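Local coordinates for protein N-acetylneuraminic acid (Sialic acid) synthetase (Leptospira borgpetersenii serovar Hardjo-bovis, PDB 6NCS) that probably makes N-acylneuraminate 9-phosphate, a sialic acid precursor, in a manganese-binding TIM-barrel domain of the NeuB family, at residues 24-29 and 257-262; 47-52 and 232-237; 187-192 and 214-219; 192-197 and 203-208; 226-231 and 253-258. One frame throughout, in Å; residues are numbered along the deposited sequence. Where two conformers were deposited one is given.

Interaction 1: residues 24-29 and 257-262; sequences NPVFII and TETERI
Thr259 meets two side chains of the 24-29 segment with two different branches. Its methyl CG2 stands over Val26, the side chains crossing at about a right angle, and the Thr259 CG2 to Val26 CB distance of 3.5 Å is tighter than usual for two carbons. Both Val26 methyls share in the contact: Thr259 CG2 lies 3.8 Å from Val26 CG1 and 3.6 Å from Val26 CG2, which places it close to all three atoms of the fork. Toward Ile28 the approach is tip to tip, with Ile28 CD1 3.9 Å from Thr259 OG1. The threonine torsion (chi1 -68°) sets CG2 anti to the backbone N and turns OG1 back along the helix, where it hydrogen-bonds to Leu255 O, so the buried hydroxyl is satisfied within its own helix. The contact lays helix 249-266 against the start of strand 27-33 and the residue just before it; Val26 also packs on Ile228 of the neighbouring strand 227-231, while Thr259 touches Leu218 and Val221 of helix 215-222.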
# COMPACT_ATOMS: atom_id res chain seq x y z
N ASN A 24 -8.99 -14.03 -0.40
CA ASN A 24 -8.17 -15.03 -1.06
C ASN A 24 -6.78 -14.49 -1.35
O ASN A 24 -6.57 -13.27 -1.35
CB ASN A 24 -8.84 -15.47 -2.36
CG ASN A 24 -10.11 -16.25 -2.11
OD1 ASN A 24 -10.08 -17.37 -1.63
ND2 ASN A 24 -11.25 -15.64 -2.43
N PRO A 25 -5.80 -15.37 -1.59
CA PRO A 25 -4.48 -14.90 -2.02
C PRO A 25 -4.57 -14.03 -3.26
O PRO A 25 -5.50 -14.15 -4.06
CB PRO A 25 -3.72 -16.19 -2.33
CG PRO A 25 -4.42 -17.25 -1.56
CD PRO A 25 -5.86 -16.83 -1.50
N VAL A 26 -3.57 -13.17 -3.41
CA VAL A 26 -3.41 -12.42 -4.65
C VAL A 26 -3.22 -13.38 -5.80
O VAL A 26 -2.37 -14.28 -5.74
CB VAL A 26 -2.22 -11.46 -4.54
CG1 VAL A 26 -2.04 -10.69 -5.86
CG2 VAL A 26 -2.43 -10.51 -3.38
N PHE A 27 -4.00 -13.19 -6.86
CA PHE A 27 -3.94 -14.01 -8.06
C PHE A 27 -2.89 -13.41 -8.99
O PHE A 27 -3.03 -12.25 -9.41
CB PHE A 27 -5.32 -14.02 -8.71
CG PHE A 27 -5.47 -14.98 -9.84
CD1 PHE A 27 -5.69 -16.33 -9.59
CD2 PHE A 27 -5.46 -14.53 -11.15
CE1 PHE A 27 -5.86 -17.22 -10.64
CE2 PHE A 27 -5.63 -15.41 -12.22
CZ PHE A 27 -5.82 -16.75 -11.96
N ILE A 28 -1.84 -14.16 -9.30
CA ILE A 28 -0.69 -13.64 -10.05
C ILE A 28 -0.68 -14.23 -11.46
O ILE A 28 -0.64 -15.46 -11.62
CB ILE A 28 0.63 -13.91 -9.32
CG1 ILE A 28 0.63 -13.16 -7.98
CG2 ILE A 28 1.82 -13.42 -10.17
CD1 ILE A 28 1.80 -13.49 -7.09
N ILE A 29 -0.67 -13.35 -12.46
CA ILE A 29 -0.74 -13.71 -13.87
C ILE A 29 0.60 -13.39 -14.50
O ILE A 29 1.05 -12.24 -14.45
CB ILE A 29 -1.85 -12.95 -14.61
CG1 ILE A 29 -3.24 -13.30 -14.05
CG2 ILE A 29 -1.80 -13.23 -16.13
CD1 ILE A 29 -4.25 -12.14 -14.24
N THR A 257 6.52 -14.87 -4.04
CA THR A 257 6.76 -15.04 -2.60
C THR A 257 6.72 -13.71 -1.87
O THR A 257 6.30 -13.65 -0.70
CB THR A 257 8.10 -15.75 -2.33
OG1 THR A 257 9.19 -14.99 -2.85
CG2 THR A 257 8.11 -17.15 -2.95
N GLU A 258 7.13 -12.64 -2.53
CA GLU A 258 7.06 -11.33 -1.88
C GLU A 258 5.62 -10.85 -1.79
O GLU A 258 5.25 -10.19 -0.81
CB GLU A 258 7.94 -10.33 -2.62
CG GLU A 258 9.44 -10.54 -2.33
CD GLU A 258 9.83 -10.17 -0.90
OE1 GLU A 258 10.10 -8.99 -0.63
OE2 GLU A 258 9.86 -11.08 -0.04
N THR A 259 4.79 -11.18 -2.78
CA THR A 259 3.37 -10.85 -2.67
C THR A 259 2.74 -11.54 -1.46
O THR A 259 1.98 -10.91 -0.71
CB THR A 259 2.63 -11.25 -3.95
OG1 THR A 259 3.06 -10.41 -5.02
CG2 THR A 259 1.15 -11.08 -3.76
N GLU A 260 3.06 -12.82 -1.26
CA GLU A 260 2.53 -13.53 -0.11
C GLU A 260 3.01 -12.89 1.18
O GLU A 260 2.24 -12.74 2.14
CB GLU A 260 2.93 -15.01 -0.19
CG GLU A 260 2.22 -15.75 -1.32
CD GLU A 260 2.87 -17.08 -1.75
OE1 GLU A 260 4.05 -17.35 -1.40
OE2 GLU A 260 2.19 -17.85 -2.45
N ARG A 261 4.28 -12.47 1.21
CA ARG A 261 4.81 -11.86 2.42
C ARG A 261 4.14 -10.53 2.71
O ARG A 261 3.79 -10.25 3.86
CB ARG A 261 6.33 -11.70 2.29
CG ARG A 261 6.99 -11.16 3.55
CD ARG A 261 8.51 -11.19 3.43
NE ARG A 261 9.00 -10.16 2.51
CZ ARG A 261 9.28 -8.92 2.89
NH1 ARG A 261 9.13 -8.56 4.16
NH2 ARG A 261 9.72 -8.03 2.00
N ILE A 262 3.93 -9.69 1.68
CA ILE A 262 3.26 -8.41 1.89
C ILE A 262 1.80 -8.64 2.31
O ILE A 262 1.27 -7.93 3.17
CB ILE A 262 3.37 -7.53 0.64
CG1 ILE A 262 4.82 -7.09 0.44
CG2 ILE A 262 2.46 -6.30 0.74
CD1 ILE A 262 5.10 -6.47 -0.95

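Interaction 2: residues 47-52 and 232-237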
# COMPACT_ATOMS: atom_id res chain seq x y z
N ILE A 47 5.51 -21.93 -20.10
CA ILE A 47 4.52 -22.51 -19.20
C ILE A 47 5.21 -23.30 -18.10
O ILE A 47 4.90 -23.14 -16.91
CB ILE A 47 3.55 -23.41 -19.98
CG1 ILE A 47 2.70 -22.62 -20.97
CG2 ILE A 47 2.66 -24.17 -19.00
CD1 ILE A 47 1.90 -23.52 -21.92
N ASP A 48 6.13 -24.19 -18.48
CA ASP A 48 6.85 -25.00 -17.48
C ASP A 48 7.48 -24.13 -16.41
O ASP A 48 7.33 -24.39 -15.20
CB ASP A 48 7.95 -25.83 -18.15
CG ASP A 48 7.41 -26.85 -19.14
OD1 ASP A 48 6.19 -27.11 -19.18
OD2 ASP A 48 8.25 -27.40 -19.89
N GLU A 49 8.20 -23.08 -16.81
CA GLU A 49 8.95 -22.31 -15.84
C GLU A 49 8.05 -21.35 -15.05
O GLU A 49 8.38 -21.02 -13.90
CB GLU A 49 10.10 -21.58 -16.54
CG GLU A 49 11.03 -22.58 -17.21
CD GLU A 49 12.39 -22.02 -17.58
OE1 GLU A 49 12.82 -21.01 -16.98
OE2 GLU A 49 13.04 -22.61 -18.47
N ALA A 50 6.93 -20.93 -15.63
CA ALA A 50 5.95 -20.14 -14.87
C ALA A 50 5.27 -21.00 -13.82
O ALA A 50 4.96 -20.52 -12.72
CB ALA A 50 4.90 -19.55 -15.81
N ALA A 51 5.01 -22.26 -14.14
CA ALA A 51 4.43 -23.15 -13.14
C ALA A 51 5.43 -23.42 -12.03
O ALA A 51 5.07 -23.44 -10.85
CB ALA A 51 3.96 -24.45 -13.80
N ASP A 52 6.71 -23.59 -12.39
CA ASP A 52 7.74 -23.79 -11.38
C ASP A 52 7.88 -22.58 -10.46
O ASP A 52 8.22 -22.73 -9.28
CB ASP A 52 9.07 -24.12 -12.05
CG ASP A 52 10.20 -24.28 -11.07
OD1 ASP A 52 10.22 -25.30 -10.34
OD2 ASP A 52 11.07 -23.39 -11.02
N TYR A 232 6.28 -11.37 -18.87
CA TYR A 232 7.07 -12.53 -18.47
C TYR A 232 7.85 -13.06 -19.66
O TYR A 232 7.34 -13.11 -20.78
CB TYR A 232 6.13 -13.58 -17.85
CG TYR A 232 6.69 -14.97 -17.76
CD1 TYR A 232 7.82 -15.24 -16.98
CD2 TYR A 232 6.09 -16.03 -18.42
CE1 TYR A 232 8.33 -16.52 -16.90
CE2 TYR A 232 6.59 -17.32 -18.33
CZ TYR A 232 7.72 -17.55 -17.57
OH TYR A 232 8.23 -18.82 -17.48
N THR A 233 9.10 -13.43 -19.40
CA THR A 233 9.99 -14.02 -20.40
C THR A 233 10.83 -15.08 -19.70
O THR A 233 11.10 -14.97 -18.51
CB THR A 233 10.91 -12.96 -21.04
OG1 THR A 233 11.78 -13.57 -21.99
CG2 THR A 233 11.76 -12.25 -19.97
N VAL A 234 11.23 -16.12 -20.44
CA VAL A 234 12.18 -17.04 -19.83
C VAL A 234 13.61 -16.53 -19.90
O VAL A 234 14.47 -17.04 -19.17
CB VAL A 234 12.14 -18.46 -20.42
CG1 VAL A 234 10.78 -19.10 -20.16
CG2 VAL A 234 12.51 -18.45 -21.89
N ASP A 235 13.88 -15.51 -20.72
CA ASP A 235 15.24 -15.03 -20.92
C ASP A 235 15.24 -13.70 -21.65
O ASP A 235 14.93 -13.65 -22.85
CB ASP A 235 16.03 -16.09 -21.71
CG ASP A 235 17.52 -15.78 -21.82
OD1 ASP A 235 17.98 -14.72 -21.34
OD2 ASP A 235 18.23 -16.62 -22.40
N ARG A 236 15.55 -12.60 -20.95
CA ARG A 236 15.60 -11.30 -21.62
C ARG A 236 16.67 -11.25 -22.70
O ARG A 236 16.53 -10.50 -23.67
CB ARG A 236 15.83 -10.18 -20.60
CG ARG A 236 14.56 -9.74 -19.86
CD ARG A 236 14.77 -8.43 -19.10
NE ARG A 236 15.68 -8.60 -17.98
CZ ARG A 236 15.31 -9.03 -16.78
NH1 ARG A 236 14.04 -9.34 -16.53
NH2 ARG A 236 16.22 -9.16 -15.81
N THR A 237 17.73 -12.05 -22.57
CA THR A 237 18.81 -11.98 -23.55
C THR A 237 18.37 -12.42 -24.94
O THR A 237 19.05 -12.10 -25.92
CB THR A 237 20.01 -12.83 -23.12
OG1 THR A 237 19.70 -14.22 -23.24
CG2 THR A 237 20.40 -12.53 -21.69
O HOH W 1 14.76 -19.74 -17.99
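The backbones come nearest where Glu49 CA of the helix lies 7.4 Å from Val234 CA in the loop that follows strand 227-231. Beside this approach, Tyr232 reaches toward helix 40-52 with its phenol end. Its CG is anti to the backbone N (chi1 163°), and the ring extends until Tyr232 OH stands 3.5 Å from Glu49 CB. The same oxygen is 3.1 Å from Ala50 N, but the angle is too poor for a hydrogen bond; the hydroxyl is bonded instead to Met46 O, one turn back in the helix. The Ala50 methyl meets the ring obliquely, with Ala50 CB 3.8 Å from Tyr232 CE2. Glu49 extends beyond its CG alongside Val234, where Glu49 CD comes 4.2 Å from Val234 CG1. A water links the two residues, donating to Glu49 OE1 at 2.5 Å and to Val234 O at 3.0 Å, while Glu49 OE2 makes a salt bridge with Arg45. The buried tyrosine side thus gives way to a water-bridged one at the carboxylate. Ala50 and Tyr232 both pack on Ile58 of strand 57-62, and Pro249 touches Glu49 and Tyr232, setting the phenol between helices 40-52 and 249-266 and that strand.

Interaction 3: residues 187-192 and 214-219; sequences IDANLS and IEIPLL
Leu191 and Ala189 of the 187-192 loop pack on one side of the helix through Ile216 and Leu219, and the contact is apolar throughout, with no hydrogen bond between the two segments. Among methyl-to-methyl contacts, Ala189 CB sits 4.0 Å from Ile216 CG2, and Leu191 CD2 approaches the same Ile216 CG2 at 4.2 Å. That branch serves both loop residues because it is anti to the backbone N of Ile216 (chi1 -64°). Leu191 CD1 goes deeper, 3.7 Å from Leu219 CB and 3.7 Å from the backbone oxygen Ile216 O. The side chains of Leu191 and Leu219 cross at about a right angle. Polar links of the loop turn to other partners. Ala189 O accepts from His177 NE2, whereas the Asn190 amide bonds to Gly269 and Lys270 of the second subunit, and Leu191 also packs on Ile265 of that subunit. Tyr207 of strand 205-209 touches both Leu191 and Ile216, completing the apolar group. Here a long connection after strand 173-178 folds against helix 215-222 on the outside of a TIM barrel, at a place where the dimer partner also covers the loop.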
# COMPACT_ATOMS: atom_id res chain seq x y z
N ILE A 187 6.89 7.53 -11.49
CA ILE A 187 5.98 8.63 -11.19
C ILE A 187 4.67 8.53 -11.95
O ILE A 187 3.75 9.30 -11.67
CB ILE A 187 6.61 10.01 -11.46
CG1 ILE A 187 6.85 10.21 -12.95
CG2 ILE A 187 7.90 10.17 -10.66
CD1 ILE A 187 7.26 11.63 -13.30
N ASP A 188 4.55 7.59 -12.89
CA ASP A 188 3.32 7.41 -13.65
C ASP A 188 2.44 6.28 -13.11
O ASP A 188 1.35 6.07 -13.64
CB ASP A 188 3.64 7.12 -15.12
CG ASP A 188 4.05 8.36 -15.88
OD1 ASP A 188 3.64 9.47 -15.48
OD2 ASP A 188 4.78 8.22 -16.88
N ALA A 189 2.87 5.58 -12.05
CA ALA A 189 2.17 4.38 -11.62
C ALA A 189 0.76 4.69 -11.11
O ALA A 189 -0.16 3.88 -11.30
CB ALA A 189 2.97 3.66 -10.53
N ASN A 190 0.59 5.83 -10.43
CA ASN A 190 -0.70 6.23 -9.86
C ASN A 190 -1.36 5.07 -9.10
O ASN A 190 -2.54 4.76 -9.29
CB ASN A 190 -1.63 6.77 -10.95
CG ASN A 190 -2.83 7.50 -10.38
OD1 ASN A 190 -2.82 7.88 -9.21
ND2 ASN A 190 -3.86 7.69 -11.20
N LEU A 191 -0.58 4.42 -8.23
CA LEU A 191 -1.10 3.24 -7.55
C LEU A 191 -2.29 3.55 -6.64
O LEU A 191 -3.07 2.64 -6.34
CB LEU A 191 0.00 2.54 -6.74
CG LEU A 191 1.16 1.95 -7.56
CD1 LEU A 191 2.03 1.05 -6.66
CD2 LEU A 191 0.66 1.15 -8.77
N SER A 192 -2.47 4.80 -6.21
CA SER A 192 -3.64 5.04 -5.37
C SER A 192 -4.94 4.97 -6.17
O SER A 192 -6.01 4.95 -5.55
CB SER A 192 -3.52 6.38 -4.64
OG SER A 192 -3.43 7.47 -5.54
N ILE A 214 9.89 -5.56 -10.48
CA ILE A 214 8.77 -6.05 -9.70
C ILE A 214 8.47 -5.18 -8.49
O ILE A 214 7.50 -5.45 -7.78
CB ILE A 214 8.95 -7.52 -9.26
CG1 ILE A 214 10.16 -7.68 -8.34
CG2 ILE A 214 9.02 -8.44 -10.46
CD1 ILE A 214 10.19 -9.04 -7.64
N GLU A 215 9.26 -4.13 -8.24
CA GLU A 215 8.98 -3.30 -7.07
C GLU A 215 7.61 -2.64 -7.18
O GLU A 215 6.87 -2.61 -6.20
CB GLU A 215 10.05 -2.24 -6.88
CG GLU A 215 9.83 -1.45 -5.58
CD GLU A 215 10.74 -0.25 -5.42
OE1 GLU A 215 10.96 0.48 -6.41
OE2 GLU A 215 11.22 -0.04 -4.29
N ILE A 216 7.27 -2.10 -8.35
CA ILE A 216 5.98 -1.42 -8.48
C ILE A 216 4.81 -2.37 -8.30
O ILE A 216 3.89 -2.05 -7.52
CB ILE A 216 5.93 -0.63 -9.80
CG1 ILE A 216 6.98 0.48 -9.78
CG2 ILE A 216 4.55 -0.02 -9.98
CD1 ILE A 216 7.13 1.26 -11.09
N PRO A 217 4.78 -3.56 -8.92
CA PRO A 217 3.69 -4.50 -8.58
C PRO A 217 3.63 -4.90 -7.10
O PRO A 217 2.54 -5.08 -6.56
CB PRO A 217 3.96 -5.71 -9.50
CG PRO A 217 5.25 -5.47 -10.17
CD PRO A 217 5.55 -3.99 -10.10
N LEU A 218 4.77 -5.02 -6.42
CA LEU A 218 4.72 -5.31 -4.99
C LEU A 218 4.12 -4.14 -4.21
O LEU A 218 3.31 -4.34 -3.29
CB LEU A 218 6.13 -5.63 -4.46
CG LEU A 218 6.65 -6.96 -5.04
CD1 LEU A 218 8.09 -7.17 -4.65
CD2 LEU A 218 5.79 -8.10 -4.51
N LEU A 219 4.52 -2.91 -4.55
CA LEU A 219 3.87 -1.76 -3.94
C LEU A 219 2.38 -1.75 -4.27
O LEU A 219 1.57 -1.33 -3.43
CB LEU A 219 4.54 -0.46 -4.41
CG LEU A 219 5.96 -0.24 -3.88
CD1 LEU A 219 6.64 0.92 -4.56
CD2 LEU A 219 5.91 -0.03 -2.37

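Interaction 4: residues 192-197 and 203-208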
# COMPACT_ATOMS: atom_id res chain seq x y z
N SER A 192 -2.47 4.80 -6.21
CA SER A 192 -3.64 5.04 -5.37
C SER A 192 -4.94 4.97 -6.17
O SER A 192 -6.01 4.95 -5.55
CB SER A 192 -3.52 6.38 -4.64
OG SER A 192 -3.43 7.47 -5.54
N ALA A 193 -4.88 4.89 -7.50
CA ALA A 193 -6.09 4.62 -8.27
C ALA A 193 -6.71 3.28 -7.89
O ALA A 193 -7.91 3.08 -8.06
CB ALA A 193 -5.79 4.65 -9.77
N ILE A 194 -5.89 2.35 -7.40
CA ILE A 194 -6.41 1.05 -6.96
C ILE A 194 -7.43 1.24 -5.84
O ILE A 194 -8.53 0.67 -5.87
CB ILE A 194 -5.25 0.13 -6.54
CG1 ILE A 194 -4.42 -0.25 -7.78
CG2 ILE A 194 -5.79 -1.12 -5.77
CD1 ILE A 194 -3.05 -0.82 -7.47
N GLN A 195 -7.10 2.07 -4.85
CA GLN A 195 -8.04 2.31 -3.76
C GLN A 195 -9.25 3.11 -4.24
O GLN A 195 -10.36 2.90 -3.75
CB GLN A 195 -7.36 3.02 -2.60
CG GLN A 195 -6.58 2.10 -1.71
CD GLN A 195 -7.45 1.09 -1.01
OE1 GLN A 195 -8.61 1.36 -0.69
NE2 GLN A 195 -6.91 -0.10 -0.79
N THR A 196 -9.03 4.06 -5.15
CA THR A 196 -10.15 4.79 -5.74
C THR A 196 -11.13 3.82 -6.39
O THR A 196 -12.35 3.95 -6.21
CB THR A 196 -9.62 5.78 -6.77
OG1 THR A 196 -8.80 6.75 -6.11
CG2 THR A 196 -10.77 6.50 -7.48
N LEU A 197 -10.62 2.84 -7.13
CA LEU A 197 -11.48 1.85 -7.76
C LEU A 197 -12.13 0.93 -6.72
O LEU A 197 -13.30 0.58 -6.86
CB LEU A 197 -10.70 1.03 -8.78
CG LEU A 197 -10.20 1.78 -10.02
CD1 LEU A 197 -9.27 0.87 -10.80
CD2 LEU A 197 -11.38 2.20 -10.90
N PHE A 203 -16.44 -5.33 -7.06
CA PHE A 203 -15.74 -6.48 -7.60
C PHE A 203 -14.24 -6.35 -7.37
O PHE A 203 -13.75 -5.27 -6.99
CB PHE A 203 -16.07 -6.64 -9.09
CG PHE A 203 -16.01 -5.35 -9.87
CD1 PHE A 203 -14.79 -4.79 -10.23
CD2 PHE A 203 -17.18 -4.70 -10.24
CE1 PHE A 203 -14.74 -3.60 -10.95
CE2 PHE A 203 -17.14 -3.51 -10.96
CZ PHE A 203 -15.92 -2.96 -11.32
N PRO A 204 -13.47 -7.42 -7.55
CA PRO A 204 -12.03 -7.36 -7.25
C PRO A 204 -11.28 -6.39 -8.16
O PRO A 204 -11.55 -6.30 -9.36
CB PRO A 204 -11.56 -8.80 -7.47
CG PRO A 204 -12.79 -9.63 -7.21
CD PRO A 204 -13.88 -8.81 -7.85
N ILE A 205 -10.34 -5.66 -7.57
CA ILE A 205 -9.49 -4.71 -8.28
C ILE A 205 -8.05 -5.18 -8.16
O ILE A 205 -7.60 -5.57 -7.08
CB ILE A 205 -9.61 -3.28 -7.69
CG1 ILE A 205 -11.08 -2.84 -7.65
CG2 ILE A 205 -8.76 -2.30 -8.50
CD1 ILE A 205 -11.72 -2.80 -9.01
N GLY A 206 -7.32 -5.14 -9.28
CA GLY A 206 -5.91 -5.47 -9.22
C GLY A 206 -5.06 -4.50 -10.01
O GLY A 206 -5.45 -3.34 -10.20
N TYR A 207 -3.92 -4.97 -10.50
CA TYR A 207 -2.95 -4.09 -11.13
C TYR A 207 -2.19 -4.86 -12.20
O TYR A 207 -1.72 -5.98 -11.95
CB TYR A 207 -1.97 -3.53 -10.08
CG TYR A 207 -0.83 -2.75 -10.71
CD1 TYR A 207 -1.07 -1.55 -11.38
CD2 TYR A 207 0.47 -3.24 -10.69
CE1 TYR A 207 -0.04 -0.84 -11.98
CE2 TYR A 207 1.51 -2.53 -11.28
CZ TYR A 207 1.24 -1.35 -11.94
OH TYR A 207 2.26 -0.66 -12.55
N SER A 208 -2.07 -4.26 -13.38
CA SER A 208 -1.27 -4.81 -14.47
C SER A 208 -0.04 -3.93 -14.68
O SER A 208 -0.17 -2.72 -14.88
CB SER A 208 -2.09 -4.89 -15.76
OG SER A 208 -1.32 -5.45 -16.80
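Ile205 and Leu197 make the close-packed half of this contact, their side chains crossing at about a right angle. Ile205 CG2 is 3.9 Å from both Leu197 CB and Leu197 CD1, and it lies 4.2 Å from Ile194 CG2, so one methyl fills the angle between two helix residues a turn apart. Its torsion (chi1 -54°) directs CG1 to the same leucine, 4.0 Å from Leu197 CB. Further down the strand the contact is sparser, with one atom pair for each partner: Ile194 CD1 is 3.9 Å from Tyr207 CB and oblique to the ring, and Ile194 CG1 is 4.1 Å from Gly206 O. The loose side is that of Gln195, which turns away from the strand and is partly exposed; Thr196 bonds to the second subunit. The axes of helix 193-197 and strand 205-208 run nearly antiparallel, at 152° and 8.4 Å, as expected for the return limb of the beta-alpha-beta unit 173-209. Without a hydrogen bond across it, the interface depends on shape and burial of hydrocarbon, while Tyr207 OH is satisfied by Asp209.

Interaction 5: residues 226-231 and 253-258. With MN (manganese (II) ion), chain C.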
# COMPACT_ATOMS: atom_id res chain seq x y z
N GLU A 226 -5.57 -6.99 -5.69
CA GLU A 226 -5.97 -8.37 -5.43
C GLU A 226 -5.59 -9.31 -6.57
O GLU A 226 -5.72 -10.53 -6.43
CB GLU A 226 -7.48 -8.43 -5.18
CG GLU A 226 -7.95 -7.36 -4.20
CD GLU A 226 -9.45 -7.34 -3.99
OE1 GLU A 226 -10.12 -6.40 -4.48
OE2 GLU A 226 -9.96 -8.28 -3.35
N ILE A 227 -5.12 -8.76 -7.68
CA ILE A 227 -4.63 -9.49 -8.83
C ILE A 227 -3.41 -8.73 -9.31
O ILE A 227 -3.42 -7.49 -9.28
CB ILE A 227 -5.69 -9.58 -9.96
CG1 ILE A 227 -6.98 -10.24 -9.48
CG2 ILE A 227 -5.12 -10.32 -11.18
CD1 ILE A 227 -8.02 -9.26 -8.89
N ILE A 228 -2.37 -9.44 -9.71
CA ILE A 228 -1.18 -8.82 -10.30
C ILE A 228 -0.91 -9.48 -11.64
O ILE A 228 -0.85 -10.71 -11.72
CB ILE A 228 0.06 -8.95 -9.39
CG1 ILE A 228 -0.11 -8.13 -8.11
CG2 ILE A 228 1.31 -8.51 -10.15
CD1 ILE A 228 -0.02 -6.60 -8.34
N GLU A 229 -0.75 -8.66 -12.67
CA GLU A 229 -0.32 -9.12 -13.98
C GLU A 229 1.05 -8.52 -14.27
O GLU A 229 1.26 -7.32 -14.06
CB GLU A 229 -1.33 -8.73 -15.07
CG GLU A 229 -0.99 -9.27 -16.44
CD GLU A 229 -2.01 -8.89 -17.48
OE1 GLU A 229 -1.67 -8.12 -18.40
OE2 GLU A 229 -3.17 -9.35 -17.38
N LYS A 230 1.98 -9.35 -14.73
CA LYS A 230 3.35 -8.92 -14.99
C LYS A 230 3.84 -9.59 -16.26
O LYS A 230 3.71 -10.81 -16.39
CB LYS A 230 4.26 -9.27 -13.80
CG LYS A 230 5.75 -9.01 -14.00
CD LYS A 230 6.08 -7.53 -14.04
CE LYS A 230 7.49 -7.30 -14.60
NZ LYS A 230 7.80 -5.83 -14.74
N HIS A 231 4.39 -8.82 -17.19
CA HIS A 231 4.93 -9.43 -18.40
C HIS A 231 6.08 -10.35 -18.04
O HIS A 231 6.80 -10.14 -17.05
CB HIS A 231 5.40 -8.37 -19.40
CG HIS A 231 4.28 -7.69 -20.12
ND1 HIS A 231 4.07 -7.85 -21.47
CD2 HIS A 231 3.31 -6.87 -19.68
CE1 HIS A 231 3.01 -7.14 -21.83
NE2 HIS A 231 2.53 -6.53 -20.76
N ALA A 253 9.21 -15.70 -9.59
CA ALA A 253 9.10 -16.46 -8.34
C ALA A 253 9.23 -15.54 -7.14
O ALA A 253 8.54 -15.72 -6.13
CB ALA A 253 10.17 -17.55 -8.30
N LYS A 254 10.12 -14.55 -7.22
CA LYS A 254 10.23 -13.57 -6.14
C LYS A 254 8.98 -12.72 -6.03
O LYS A 254 8.56 -12.37 -4.92
CB LYS A 254 11.47 -12.70 -6.36
CG LYS A 254 11.78 -11.72 -5.26
CD LYS A 254 12.16 -12.47 -4.00
CE LYS A 254 13.40 -11.88 -3.35
NZ LYS A 254 13.84 -12.72 -2.20
N LEU A 255 8.37 -12.36 -7.17
CA LEU A 255 7.10 -11.64 -7.13
C LEU A 255 6.05 -12.43 -6.37
O LEU A 255 5.32 -11.88 -5.54
CB LEU A 255 6.61 -11.34 -8.55
CG LEU A 255 5.24 -10.66 -8.72
CD1 LEU A 255 5.19 -9.27 -8.06
CD2 LEU A 255 4.92 -10.56 -10.21
N VAL A 256 5.99 -13.74 -6.62
CA VAL A 256 5.01 -14.58 -5.94
C VAL A 256 5.27 -14.60 -4.44
O VAL A 256 4.35 -14.42 -3.63
CB VAL A 256 5.01 -16.00 -6.54
CG1 VAL A 256 4.19 -16.95 -5.68
CG2 VAL A 256 4.45 -15.96 -7.99
N THR A 257 6.52 -14.87 -4.04
CA THR A 257 6.76 -15.04 -2.60
C THR A 257 6.72 -13.71 -1.87
O THR A 257 6.30 -13.65 -0.70
CB THR A 257 8.10 -15.75 -2.33
OG1 THR A 257 9.19 -14.99 -2.85
CG2 THR A 257 8.11 -17.15 -2.95
N GLU A 258 7.13 -12.64 -2.53
CA GLU A 258 7.06 -11.33 -1.88
C GLU A 258 5.62 -10.85 -1.79
O GLU A 258 5.25 -10.19 -0.81
CB GLU A 258 7.94 -10.33 -2.62
CG GLU A 258 9.44 -10.54 -2.33
CD GLU A 258 9.83 -10.17 -0.90
OE1 GLU A 258 10.10 -8.99 -0.63
OE2 GLU A 258 9.86 -11.08 -0.04
MN MN C . 0.56 -5.55 -21.02
O HOH W 2 0.01 -6.68 -19.51
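A single methyl carries this whole contact across: Leu255 CD2 touches both partners on the strand, while the strand's last residue binds a manganese ion. Leu255 CD2 is 3.9 Å from Lys230 CB and 4.2 Å from Ile228 CG2, alternate residues whose side chains leave the same side of the strand, and it meets each at a slant. With CG anti to the backbone N (chi1 176°), the leucine projects from the helix far enough to bridge a backbone gap of 9.1 Å between Lys230 CA and Leu255 CA. Lys230 offers only the base of its chain; a bend at its second torsion (chi2 71°) carries the ammonium away from the helix to a salt bridge with Asp209 and a hydrogen bond to Gly213 O. The intervening Glu229 points to the other side of the strand, where its OE1 accepts from a water at 2.5 Å. That water is a ligand of the manganese ion, at 2.0 Å, and His231 NE2 binds the metal at 2.2 Å, which makes Glu229 a second-shell residue, consistent with a part in orienting that water. His210 is another ligand. The layout fits the TIM-barrel pattern, in which outer helices cover the strands and the functional site lies at their C-terminal ends, here marked by manganese.

In the fold
From the N terminus, strand 27-33 opens the barrel, and interaction 1 closes the longest loop, joining the first strand of the parallel sheet to helix 249-266, which follows its last strand in the chain. Interaction 2 falls within that span and ties helix 40-52 to the loop after strand 227-231. Inside both, interaction 3 links the 187-192 loop with helix 215-222 and encloses interaction 4, the short helix-to-strand return with which it shares Ser192. Interaction 5 follows these two in series; it crosses interaction 2, and shares Thr257 and Glu258 with interaction 1. Strands 27-33, 227-231 and 205-209 are successive neighbours in the parallel sheet, so interactions 1, 5 and 4 reach adjoining staves, and Leu218 packs interaction 3 against 1 and 5.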